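Local coordinates for protein HAT1-interacting factor 1 (Saccharomyces cerevisiae, PDB 4NQ0) that acts as a nuclear chaperone for histones H3 and H4 within the HAT-B acetyltransferase complex and takes part in chromatin assembly and telomere silencing, at residues 165-173 against 296-307; 18-29 against 44-53. One frame throughout, in Å; residues are numbered along the deposited sequence.

Contact 1 of 2, residues 165-173 against 296-307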
loop_
_atom_site.group_PDB
_atom_site.type_symbol
_atom_site.label_atom_id
_atom_site.label_comp_id
_atom_site.label_asym_id
_atom_site.label_seq_id
_atom_site.Cartn_x
_atom_site.Cartn_y
_atom_site.Cartn_z
ATOM N N LEU A 165 7.900 -6.812 10.832
ATOM C CA LEU A 165 8.453 -5.633 11.478
ATOM C C LEU A 165 9.695 -6.022 12.287
ATOM O O LEU A 165 9.670 -6.971 13.067
ATOM C CB LEU A 165 7.407 -4.972 12.391
ATOM C CG LEU A 165 7.846 -3.743 13.211
ATOM C CD1 LEU A 165 8.185 -2.532 12.333
ATOM C CD2 LEU A 165 6.768 -3.385 14.225
ATOM N N ALA A 166 10.783 -5.301 12.047
ATOM C CA ALA A 166 11.931 -5.297 12.933
ATOM C C ALA A 166 11.771 -4.092 13.858
ATOM O O ALA A 166 11.444 -3.006 13.402
ATOM C CB ALA A 166 13.218 -5.186 12.129
ATOM N N LEU A 167 11.999 -4.292 15.151
ATOM C CA LEU A 167 11.935 -3.212 16.139
ATOM C C LEU A 167 12.665 -1.946 15.696
ATOM O O LEU A 167 12.151 -0.842 15.877
ATOM C CB LEU A 167 12.508 -3.690 17.477
ATOM C CG LEU A 167 11.511 -4.169 18.530
ATOM C CD1 LEU A 167 10.221 -4.697 17.919
ATOM C CD2 LEU A 167 12.129 -5.206 19.431
ATOM N N HIS A 168 13.849 -2.110 15.105
ATOM C CA HIS A 168 14.669 -0.969 14.706
ATOM C C HIS A 168 14.010 -0.119 13.627
ATOM O O HIS A 168 14.330 1.054 13.491
ATOM C CB HIS A 168 16.079 -1.406 14.266
ATOM C CG HIS A 168 16.108 -2.302 13.066
ATOM N ND1 HIS A 168 16.369 -3.653 13.158
ATOM C CD2 HIS A 168 15.936 -2.041 11.747
ATOM C CE1 HIS A 168 16.349 -4.189 11.949
ATOM N NE2 HIS A 168 16.087 -3.232 11.073
ATOM N N GLU A 169 13.086 -0.710 12.871
ATOM C CA GLU A 169 12.368 0.013 11.817
ATOM C C GLU A 169 11.520 1.187 12.333
ATOM O O GLU A 169 11.290 2.166 11.610
ATOM C CB GLU A 169 11.506 -0.956 11.000
ATOM C CG GLU A 169 12.371 -1.864 10.156
ATOM C CD GLU A 169 11.623 -2.981 9.452
ATOM O OE1 GLU A 169 10.407 -3.161 9.661
ATOM O OE2 GLU A 169 12.294 -3.708 8.677
ATOM N N LEU A 170 11.062 1.081 13.577
ATOM C CA LEU A 170 10.298 2.153 14.221
ATOM C C LEU A 170 11.146 3.386 14.588
ATOM O O LEU A 170 10.605 4.474 14.786
ATOM C CB LEU A 170 9.623 1.621 15.484
ATOM C CG LEU A 170 8.565 0.532 15.329
ATOM C CD1 LEU A 170 8.169 0.018 16.708
ATOM C CD2 LEU A 170 7.339 1.031 14.592
ATOM N N ALA A 171 12.459 3.207 14.701
ATOM C CA ALA A 171 13.367 4.303 15.042
ATOM C C ALA A 171 13.950 4.953 13.795
ATOM O O ALA A 171 14.733 5.882 13.909
ATOM C CB ALA A 171 14.489 3.804 15.949
ATOM N N ASN A 172 13.569 4.458 12.619
ATOM C CA ASN A 172 14.010 5.010 11.342
ATOM C C ASN A 172 12.979 5.986 10.752
ATOM O O ASN A 172 11.798 5.649 10.624
ATOM C CB ASN A 172 14.271 3.876 10.343
ATOM C CG ASN A 172 14.493 4.388 8.932
ATOM O OD1 ASN A 172 15.218 5.354 8.724
ATOM N ND2 ASN A 172 13.848 3.761 7.963
ATOM N N PHE A 173 13.435 7.185 10.393
ATOM C CA PHE A 173 12.597 8.190 9.723
ATOM C C PHE A 173 13.212 8.672 8.414
ATOM O O PHE A 173 12.814 9.707 7.877
ATOM C CB PHE A 173 12.354 9.381 10.647
ATOM C CG PHE A 173 11.832 8.994 11.997
ATOM C CD1 PHE A 173 10.522 8.572 12.146
ATOM C CD2 PHE A 173 12.652 9.037 13.110
ATOM C CE1 PHE A 173 10.032 8.201 13.390
ATOM C CE2 PHE A 173 12.168 8.677 14.365
ATOM C CZ PHE A 173 10.851 8.259 14.502
ATOM N N VAL A 296 5.866 -5.782 20.151
ATOM C CA VAL A 296 6.663 -4.576 20.294
ATOM C C VAL A 296 6.580 -4.127 21.751
ATOM O O VAL A 296 5.488 -3.961 22.284
ATOM C CB VAL A 296 6.194 -3.448 19.370
ATOM C CG1 VAL A 296 7.115 -2.227 19.521
ATOM C CG2 VAL A 296 6.149 -3.929 17.912
ATOM N N PRO A 297 7.733 -3.938 22.410
ATOM C CA PRO A 297 7.711 -3.461 23.793
ATOM C C PRO A 297 6.993 -2.125 23.917
ATOM O O PRO A 297 7.059 -1.316 22.994
ATOM C CB PRO A 297 9.195 -3.273 24.123
ATOM C CG PRO A 297 9.903 -4.149 23.194
ATOM C CD PRO A 297 9.106 -4.162 21.936
ATOM N N ALA A 298 6.329 -1.911 25.049
ATOM C CA ALA A 298 5.606 -0.668 25.327
ATOM C C ALA A 298 6.454 0.569 25.088
ATOM O O ALA A 298 5.987 1.555 24.511
ATOM C CB ALA A 298 5.099 -0.663 26.763
ATOM N N LYS A 299 7.704 0.517 25.520
ATOM C CA LYS A 299 8.587 1.671 25.384
ATOM C C LYS A 299 8.729 2.098 23.921
ATOM O O LYS A 299 8.659 3.287 23.618
ATOM C CB LYS A 299 9.960 1.390 25.985
ATOM C CG LYS A 299 10.708 2.642 26.357
ATOM N N ASP A 300 8.926 1.126 23.028
ATOM C CA ASP A 300 9.020 1.407 21.591
ATOM C C ASP A 300 7.696 1.932 21.035
ATOM O O ASP A 300 7.698 2.821 20.189
ATOM C CB ASP A 300 9.477 0.162 20.811
ATOM C CG ASP A 300 10.906 -0.273 21.169
ATOM O OD1 ASP A 300 11.190 -1.491 21.128
ATOM O OD2 ASP A 300 11.751 0.602 21.492
ATOM N N LYS A 301 6.571 1.389 21.499
ATOM C CA LYS A 301 5.279 1.917 21.082
ATOM C C LYS A 301 5.179 3.396 21.441
ATOM O O LYS A 301 4.851 4.221 20.585
ATOM C CB LYS A 301 4.115 1.151 21.711
ATOM C CG LYS A 301 3.973 -0.255 21.205
ATOM C CD LYS A 301 2.640 -0.847 21.586
ATOM C CE LYS A 301 2.600 -2.297 21.227
ATOM N NZ LYS A 301 1.258 -2.865 21.383
ATOM N N LEU A 302 5.489 3.718 22.695
ATOM C CA LEU A 302 5.330 5.078 23.209
ATOM C C LEU A 302 6.161 6.075 22.425
ATOM O O LEU A 302 5.678 7.156 22.100
ATOM C CB LEU A 302 5.689 5.162 24.699
ATOM C CG LEU A 302 4.647 4.602 25.674
ATOM C CD1 LEU A 302 5.164 4.615 27.129
ATOM C CD2 LEU A 302 3.351 5.407 25.541
ATOM N N LYS A 303 7.402 5.708 22.112
ATOM C CA LYS A 303 8.283 6.596 21.343
ATOM C C LYS A 303 7.715 6.908 19.963
ATOM O O LYS A 303 7.813 8.040 19.502
ATOM C CB LYS A 303 9.679 5.998 21.188
ATOM C CG LYS A 303 10.445 5.888 22.493
ATOM C CD LYS A 303 11.879 5.359 22.312
ATOM C CE LYS A 303 12.472 5.006 23.688
ATOM N NZ LYS A 303 13.905 4.561 23.661
ATOM N N ARG A 304 7.130 5.905 19.304
ATOM C CA ARG A 304 6.549 6.119 17.967
ATOM C C ARG A 304 5.262 6.930 18.057
ATOM O O ARG A 304 5.033 7.822 17.236
ATOM C CB ARG A 304 6.276 4.797 17.237
ATOM C CG ARG A 304 5.887 4.973 15.769
ATOM C CD ARG A 304 7.117 5.218 14.905
ATOM N NE ARG A 304 6.795 5.724 13.565
ATOM C CZ ARG A 304 7.647 5.800 12.543
ATOM N NH1 ARG A 304 8.900 5.353 12.654
ATOM N NH2 ARG A 304 7.235 6.313 11.378
ATOM N N PHE A 305 4.416 6.618 19.035
ATOM C CA PHE A 305 3.199 7.395 19.232
ATOM C C PHE A 305 3.510 8.881 19.461
ATOM O O PHE A 305 2.863 9.749 18.881
ATOM C CB PHE A 305 2.376 6.879 20.418
ATOM C CG PHE A 305 1.833 5.487 20.249
ATOM C CD1 PHE A 305 1.521 4.981 19.006
ATOM C CD2 PHE A 305 1.591 4.698 21.361
ATOM C CE1 PHE A 305 1.022 3.721 18.863
ATOM C CE2 PHE A 305 1.087 3.428 21.228
ATOM C CZ PHE A 305 0.793 2.932 19.972
ATOM N N LYS A 306 4.494 9.172 20.304
ATOM C CA LYS A 306 4.823 10.558 20.619
ATOM C C LYS A 306 5.411 11.281 19.417
ATOM O O LYS A 306 5.187 12.473 19.229
ATOM C CB LYS A 306 5.795 10.623 21.795
ATOM C CG LYS A 306 5.122 10.330 23.123
ATOM C CD LYS A 306 6.150 10.087 24.216
ATOM C CE LYS A 306 5.480 9.845 25.558
ATOM N NZ LYS A 306 6.451 9.323 26.561
ATOM N N HIS A 307 6.178 10.556 18.620
ATOM C CA HIS A 307 6.682 11.093 17.370
ATOM C C HIS A 307 5.523 11.510 16.449
ATOM O O HIS A 307 5.542 12.581 15.860
ATOM C CB HIS A 307 7.567 10.050 16.688
ATOM C CG HIS A 307 7.812 10.320 15.240
ATOM N ND1 HIS A 307 8.780 11.196 14.799
ATOM C CD2 HIS A 307 7.200 9.839 14.131
ATOM C CE1 HIS A 307 8.758 11.239 13.477
ATOM N NE2 HIS A 307 7.812 10.421 13.048
HETATM O O HOH W 1 9.373 6.245 9.676
#

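Contact 2 of 2, residues 18-29 against 44-53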
loop_
_atom_site.group_PDB
_atom_site.type_symbol
_atom_site.label_atom_id
_atom_site.label_comp_id
_atom_site.label_asym_id
_atom_site.label_seq_id
_atom_site.Cartn_x
_atom_site.Cartn_y
_atom_site.Cartn_z
ATOM N N VAL A 18 -3.621 -3.966 -28.938
ATOM C CA VAL A 18 -3.673 -4.556 -27.601
ATOM C C VAL A 18 -3.530 -3.479 -26.523
ATOM O O VAL A 18 -4.280 -3.469 -25.550
ATOM C CB VAL A 18 -2.596 -5.635 -27.408
ATOM C CG1 VAL A 18 -2.501 -6.035 -25.946
ATOM C CG2 VAL A 18 -2.895 -6.870 -28.290
ATOM N N GLN A 19 -2.580 -2.568 -26.716
ATOM C CA GLN A 19 -2.344 -1.473 -25.771
ATOM C C GLN A 19 -3.606 -0.633 -25.541
ATOM O O GLN A 19 -4.016 -0.406 -24.401
ATOM C CB GLN A 19 -1.209 -0.574 -26.289
ATOM C CG GLN A 19 -0.963 0.683 -25.484
ATOM C CD GLN A 19 -0.425 0.397 -24.103
ATOM O OE1 GLN A 19 -0.995 0.827 -23.098
ATOM N NE2 GLN A 19 0.688 -0.329 -24.040
ATOM N N ILE A 20 -4.209 -0.182 -26.637
ATOM C CA ILE A 20 -5.415 0.649 -26.588
ATOM C C ILE A 20 -6.581 -0.076 -25.905
ATOM O O ILE A 20 -7.266 0.506 -25.056
ATOM C CB ILE A 20 -5.820 1.124 -28.008
ATOM C CG1 ILE A 20 -4.896 2.269 -28.449
ATOM C CG2 ILE A 20 -7.285 1.594 -28.038
ATOM N N ASP A 21 -6.778 -1.349 -26.245
ATOM C CA ASP A 21 -7.823 -2.155 -25.602
ATOM C C ASP A 21 -7.611 -2.260 -24.088
ATOM O O ASP A 21 -8.563 -2.120 -23.307
ATOM C CB ASP A 21 -7.874 -3.557 -26.219
ATOM C CG ASP A 21 -8.761 -4.519 -25.431
ATOM O OD1 ASP A 21 -9.972 -4.586 -25.728
ATOM O OD2 ASP A 21 -8.243 -5.224 -24.535
ATOM N N MET A 22 -6.367 -2.522 -23.691
ATOM C CA MET A 22 -5.989 -2.638 -22.272
ATOM C C MET A 22 -6.273 -1.352 -21.494
ATOM O O MET A 22 -6.819 -1.396 -20.392
ATOM C CB MET A 22 -4.507 -3.005 -22.154
ATOM C CG MET A 22 -3.979 -3.035 -20.731
ATOM S SD MET A 22 -2.341 -3.762 -20.599
ATOM C CE MET A 22 -1.292 -2.543 -21.385
ATOM N N GLU A 23 -5.912 -0.211 -22.069
ATOM C CA GLU A 23 -6.208 1.075 -21.441
ATOM C C GLU A 23 -7.707 1.297 -21.261
ATOM O O GLU A 23 -8.131 1.823 -20.242
ATOM C CB GLU A 23 -5.581 2.239 -22.225
ATOM C CG GLU A 23 -4.050 2.263 -22.198
ATOM C CD GLU A 23 -3.468 1.928 -20.820
ATOM O OE1 GLU A 23 -3.826 2.605 -19.832
ATOM O OE2 GLU A 23 -2.654 0.975 -20.720
ATOM N N ARG A 24 -8.520 0.876 -22.224
ATOM C CA ARG A 24 -9.963 1.026 -22.072
ATOM C C ARG A 24 -10.479 0.126 -20.947
ATOM O O ARG A 24 -11.302 0.544 -20.136
ATOM C CB ARG A 24 -10.684 0.718 -23.380
ATOM C CG ARG A 24 -12.130 1.223 -23.402
ATOM C CD ARG A 24 -12.858 0.847 -24.686
ATOM N NE ARG A 24 -12.078 1.196 -25.873
ATOM C CZ ARG A 24 -11.479 0.329 -26.690
ATOM N NH1 ARG A 24 -10.800 0.784 -27.737
ATOM N NH2 ARG A 24 -11.554 -0.987 -26.488
ATOM N N GLN A 25 -9.971 -1.103 -20.885
ATOM C CA GLN A 25 -10.373 -2.055 -19.839
ATOM C C GLN A 25 -10.031 -1.579 -18.417
ATOM O O GLN A 25 -10.828 -1.760 -17.493
ATOM C CB GLN A 25 -9.754 -3.429 -20.098
ATOM C CG GLN A 25 -10.207 -4.113 -21.398
ATOM C CD GLN A 25 -11.657 -3.832 -21.739
ATOM O OE1 GLN A 25 -12.580 -4.196 -20.994
ATOM N NE2 GLN A 25 -11.868 -3.170 -22.862
ATOM N N VAL A 26 -8.851 -0.983 -18.254
ATOM C CA VAL A 26 -8.451 -0.352 -16.992
ATOM C C VAL A 26 -9.464 0.729 -16.577
ATOM O O VAL A 26 -9.917 0.755 -15.440
ATOM C CB VAL A 26 -7.030 0.270 -17.099
ATOM C CG1 VAL A 26 -6.770 1.276 -15.958
ATOM C CG2 VAL A 26 -5.974 -0.817 -17.116
ATOM N N GLN A 27 -9.835 1.599 -17.517
ATOM C CA GLN A 27 -10.814 2.657 -17.246
ATOM C C GLN A 27 -12.188 2.102 -16.858
ATOM O O GLN A 27 -12.842 2.621 -15.940
ATOM C CB GLN A 27 -10.940 3.610 -18.438
ATOM C CG GLN A 27 -9.726 4.522 -18.618
ATOM C CD GLN A 27 -9.420 5.370 -17.374
ATOM O OE1 GLN A 27 -10.257 6.160 -16.907
ATOM N NE2 GLN A 27 -8.211 5.188 -16.823
ATOM N N ILE A 28 -12.620 1.054 -17.554
ATOM C CA ILE A 28 -13.882 0.403 -17.229
ATOM C C ILE A 28 -13.802 -0.229 -15.838
ATOM O O ILE A 28 -14.712 -0.064 -15.027
ATOM C CB ILE A 28 -14.257 -0.661 -18.283
ATOM C CG1 ILE A 28 -14.603 0.002 -19.618
ATOM C CG2 ILE A 28 -15.443 -1.483 -17.829
ATOM C CD1 ILE A 28 -14.705 -0.984 -20.764
ATOM N N ALA A 29 -12.708 -0.940 -15.567
ATOM C CA ALA A 29 -12.513 -1.614 -14.293
ATOM C C ALA A 29 -12.442 -0.598 -13.153
ATOM O O ALA A 29 -13.016 -0.811 -12.095
ATOM C CB ALA A 29 -11.246 -2.458 -14.325
ATOM N N ARG A 44 -13.274 -8.140 -14.778
ATOM C CA ARG A 44 -12.826 -7.331 -15.899
ATOM C C ARG A 44 -11.300 -7.347 -16.010
ATOM O O ARG A 44 -10.746 -7.456 -17.110
ATOM C CB ARG A 44 -13.298 -5.895 -15.708
ATOM C CG ARG A 44 -13.298 -5.097 -16.963
ATOM C CD ARG A 44 -14.644 -5.198 -17.625
ATOM N NE ARG A 44 -14.569 -4.756 -19.004
ATOM C CZ ARG A 44 -15.598 -4.735 -19.836
ATOM N NH1 ARG A 44 -16.806 -5.114 -19.429
ATOM N NH2 ARG A 44 -15.419 -4.321 -21.081
ATOM N N CYS A 45 -10.631 -7.208 -14.866
ATOM C CA CYS A 45 -9.165 -7.233 -14.805
ATOM C C CYS A 45 -8.657 -8.623 -15.134
ATOM O O CYS A 45 -7.755 -8.778 -15.939
ATOM C CB CYS A 45 -8.656 -6.835 -13.409
ATOM S SG CYS A 45 -8.941 -5.105 -12.975
ATOM N N GLN A 46 -9.247 -9.632 -14.494
ATOM C CA GLN A 46 -8.832 -11.018 -14.695
ATOM C C GLN A 46 -8.895 -11.434 -16.171
ATOM O O GLN A 46 -7.930 -11.962 -16.712
ATOM C CB GLN A 46 -9.694 -11.961 -13.848
ATOM C CG GLN A 46 -9.441 -13.439 -14.096
ATOM C CD GLN A 46 -10.568 -14.093 -14.868
ATOM O OE1 GLN A 46 -11.743 -13.897 -14.540
ATOM N NE2 GLN A 46 -10.223 -14.890 -15.895
ATOM N N GLN A 47 -10.032 -11.184 -16.812
ATOM C CA GLN A 47 -10.223 -11.585 -18.207
ATOM C C GLN A 47 -9.318 -10.792 -19.143
ATOM O O GLN A 47 -8.814 -11.328 -20.117
ATOM C CB GLN A 47 -11.681 -11.419 -18.620
ATOM C CG GLN A 47 -12.632 -12.335 -17.859
ATOM C CD GLN A 47 -14.065 -11.914 -18.016
ATOM O OE1 GLN A 47 -14.411 -11.201 -18.958
ATOM N NE2 GLN A 47 -14.912 -12.335 -17.090
ATOM N N THR A 48 -9.108 -9.514 -18.854
ATOM C CA THR A 48 -8.171 -8.724 -19.650
ATOM C C THR A 48 -6.767 -9.315 -19.494
ATOM O O THR A 48 -6.081 -9.525 -20.492
ATOM C CB THR A 48 -8.195 -7.221 -19.269
ATOM O OG1 THR A 48 -9.538 -6.727 -19.366
ATOM C CG2 THR A 48 -7.292 -6.408 -20.194
ATOM N N LEU A 49 -6.365 -9.623 -18.254
ATOM C CA LEU A 49 -5.025 -10.159 -18.011
ATOM C C LEU A 49 -4.834 -11.527 -18.707
ATOM O O LEU A 49 -3.778 -11.768 -19.269
ATOM C CB LEU A 49 -4.684 -10.234 -16.505
ATOM C CG LEU A 49 -4.306 -8.908 -15.812
ATOM C CD1 LEU A 49 -4.303 -9.011 -14.300
ATOM C CD2 LEU A 49 -2.964 -8.366 -16.299
ATOM N N ASP A 50 -5.854 -12.390 -18.683
ATOM C CA ASP A 50 -5.746 -13.734 -19.266
ATOM C C ASP A 50 -5.592 -13.680 -20.780
ATOM O O ASP A 50 -5.009 -14.576 -21.366
ATOM C CB ASP A 50 -6.973 -14.605 -18.940
ATOM C CG ASP A 50 -6.880 -15.305 -17.584
ATOM O OD1 ASP A 50 -5.767 -15.612 -17.106
ATOM O OD2 ASP A 50 -7.941 -15.579 -16.998
ATOM N N SER A 51 -6.121 -12.640 -21.414
ATOM C CA SER A 51 -6.109 -12.560 -22.865
ATOM C C SER A 51 -4.987 -11.701 -23.437
ATOM O O SER A 51 -4.894 -11.575 -24.652
ATOM C CB SER A 51 -7.472 -12.085 -23.392
ATOM O OG SER A 51 -8.360 -13.184 -23.505
ATOM N N LEU A 52 -4.140 -11.111 -22.595
ATOM C CA LEU A 52 -2.984 -10.370 -23.119
ATOM C C LEU A 52 -1.978 -11.368 -23.684
ATOM O O LEU A 52 -1.783 -12.436 -23.104
ATOM C CB LEU A 52 -2.291 -9.558 -22.030
ATOM C CG LEU A 52 -3.027 -8.358 -21.453
ATOM C CD1 LEU A 52 -2.344 -7.928 -20.163
ATOM C CD2 LEU A 52 -3.082 -7.213 -22.457
ATOM N N PRO A 53 -1.333 -11.028 -24.807
ATOM C CA PRO A 53 -0.272 -11.903 -25.320
ATOM C C PRO A 53 0.874 -12.055 -24.318
ATOM O O PRO A 53 1.215 -11.101 -23.612
ATOM C CB PRO A 53 0.207 -11.189 -26.588
ATOM C CG PRO A 53 -0.283 -9.800 -26.475
ATOM C CD PRO A 53 -1.547 -9.858 -25.675
#

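Contact 1 of 2, residues 165-173 against 296-307
R304 and H307, one turn apart on helix 298-316, receive F173 and the carbonyl of L170 from loop 165-173. The F173 and H307 rings form an offset stack, centroids 3.9 Å apart and planes inclined by 26°, with F173 CE1 over the centre of the imidazole. The same CE1 lies over one face of the R304 guanidinium. At the guanidinium's edge, R304 NH1 donates to L170 O at 2.9 Å, in the plane of the guanidinium but above that of the carbonyl. A water bridges R304 NH2 and N172 O. Toward the helix start, L170 CD1 meets V296 CG1 at 3.8 Å, L165 crosses V296 at about a right angle, CD2 against CG2, and L167 CD2 meets P297 CD at 4.1 Å. R304 leaves the helix with CG anti to its own N (chi1 -171°) and bends at chi2 (79°), carrying its head to the loop. E283 on helix 273-290 holds both heads, by a salt bridge to R304 NH2 and a hydrogen bond to H307 NE2. Part of the region 80-199, important for histone interaction, is thus fastened to predicted TPR 3 through a cationic group that is buried yet paired with a carboxylate, a carbonyl and a water.

Contact 2 of 2, residues 18-29 against 44-53
V18, M22 and L52 form the larger apolar cluster at the interface of an antiparallel helical hairpin, the kind of building block that TPR folds repeat, here at the N-terminal end of the chain. Helix segments 18-29 and 44-51 run at 165° to each other, their axes 9.8 Å apart at closest approach. L52 CD2 lies 3.7 Å from V18 CG1 and also touches M22 SD, the leucine and methionine side chains crossing at about a right angle. V18 carries CG1 anti to its backbone N (chi1 169°), and this methyl also meets P53 CD at 3.9 Å, where the chain has left the second helix. Toward the far end of the interface A29 CB packs on C45 SG; C45 also touches I66 and F67, so helix 61-77 backs the hairpin here. Between these two apolar patches T48 lies against CB and CG of Q25. The polar edge is built by R44 and Q25. R44 bends at chi2 (92°) and presents its guanidinium side-on: NH2 and NE both donate to Q25 OE1, at 2.8 and 2.9 Å respectively. The amide and guanidinium are nearly coplanar, while I28 CG2 covers one guanidinium face and I28 CD1 approaches NH2. A leucine in place of R44 would probably leave Q25 OE1 without its two donors and the amide freer to turn, since the bond from Q25 NE2 to D21 O is weak. One turn on from R44, the T48 hydroxyl folds back on its own helix: OG1 donates to R44 O at 2.7 Å, and that carbonyl oxygen also accepts from T48 N.

Overall arrangement
From the N terminus the chain first makes contact 2, which closes the short turn between helices 14-34 and 38-51. Helix 61-77 then packs against this pair, and an unmodelled gap, 80-159, follows. The chain reappears in the loop that supplies 165-173, continues through helices 202-218 to 273-290, and closes contact 1 on helix 298-316, 123 residues later. The two contacts therefore lie in series, neither nested nor crossed, on opposite sides of the chain's centre, their centres about 42 Å apart. Contact 2 is local to the N-terminal hairpin; contact 1 is long-range, tying the loop before helix 202-218 to a late helix.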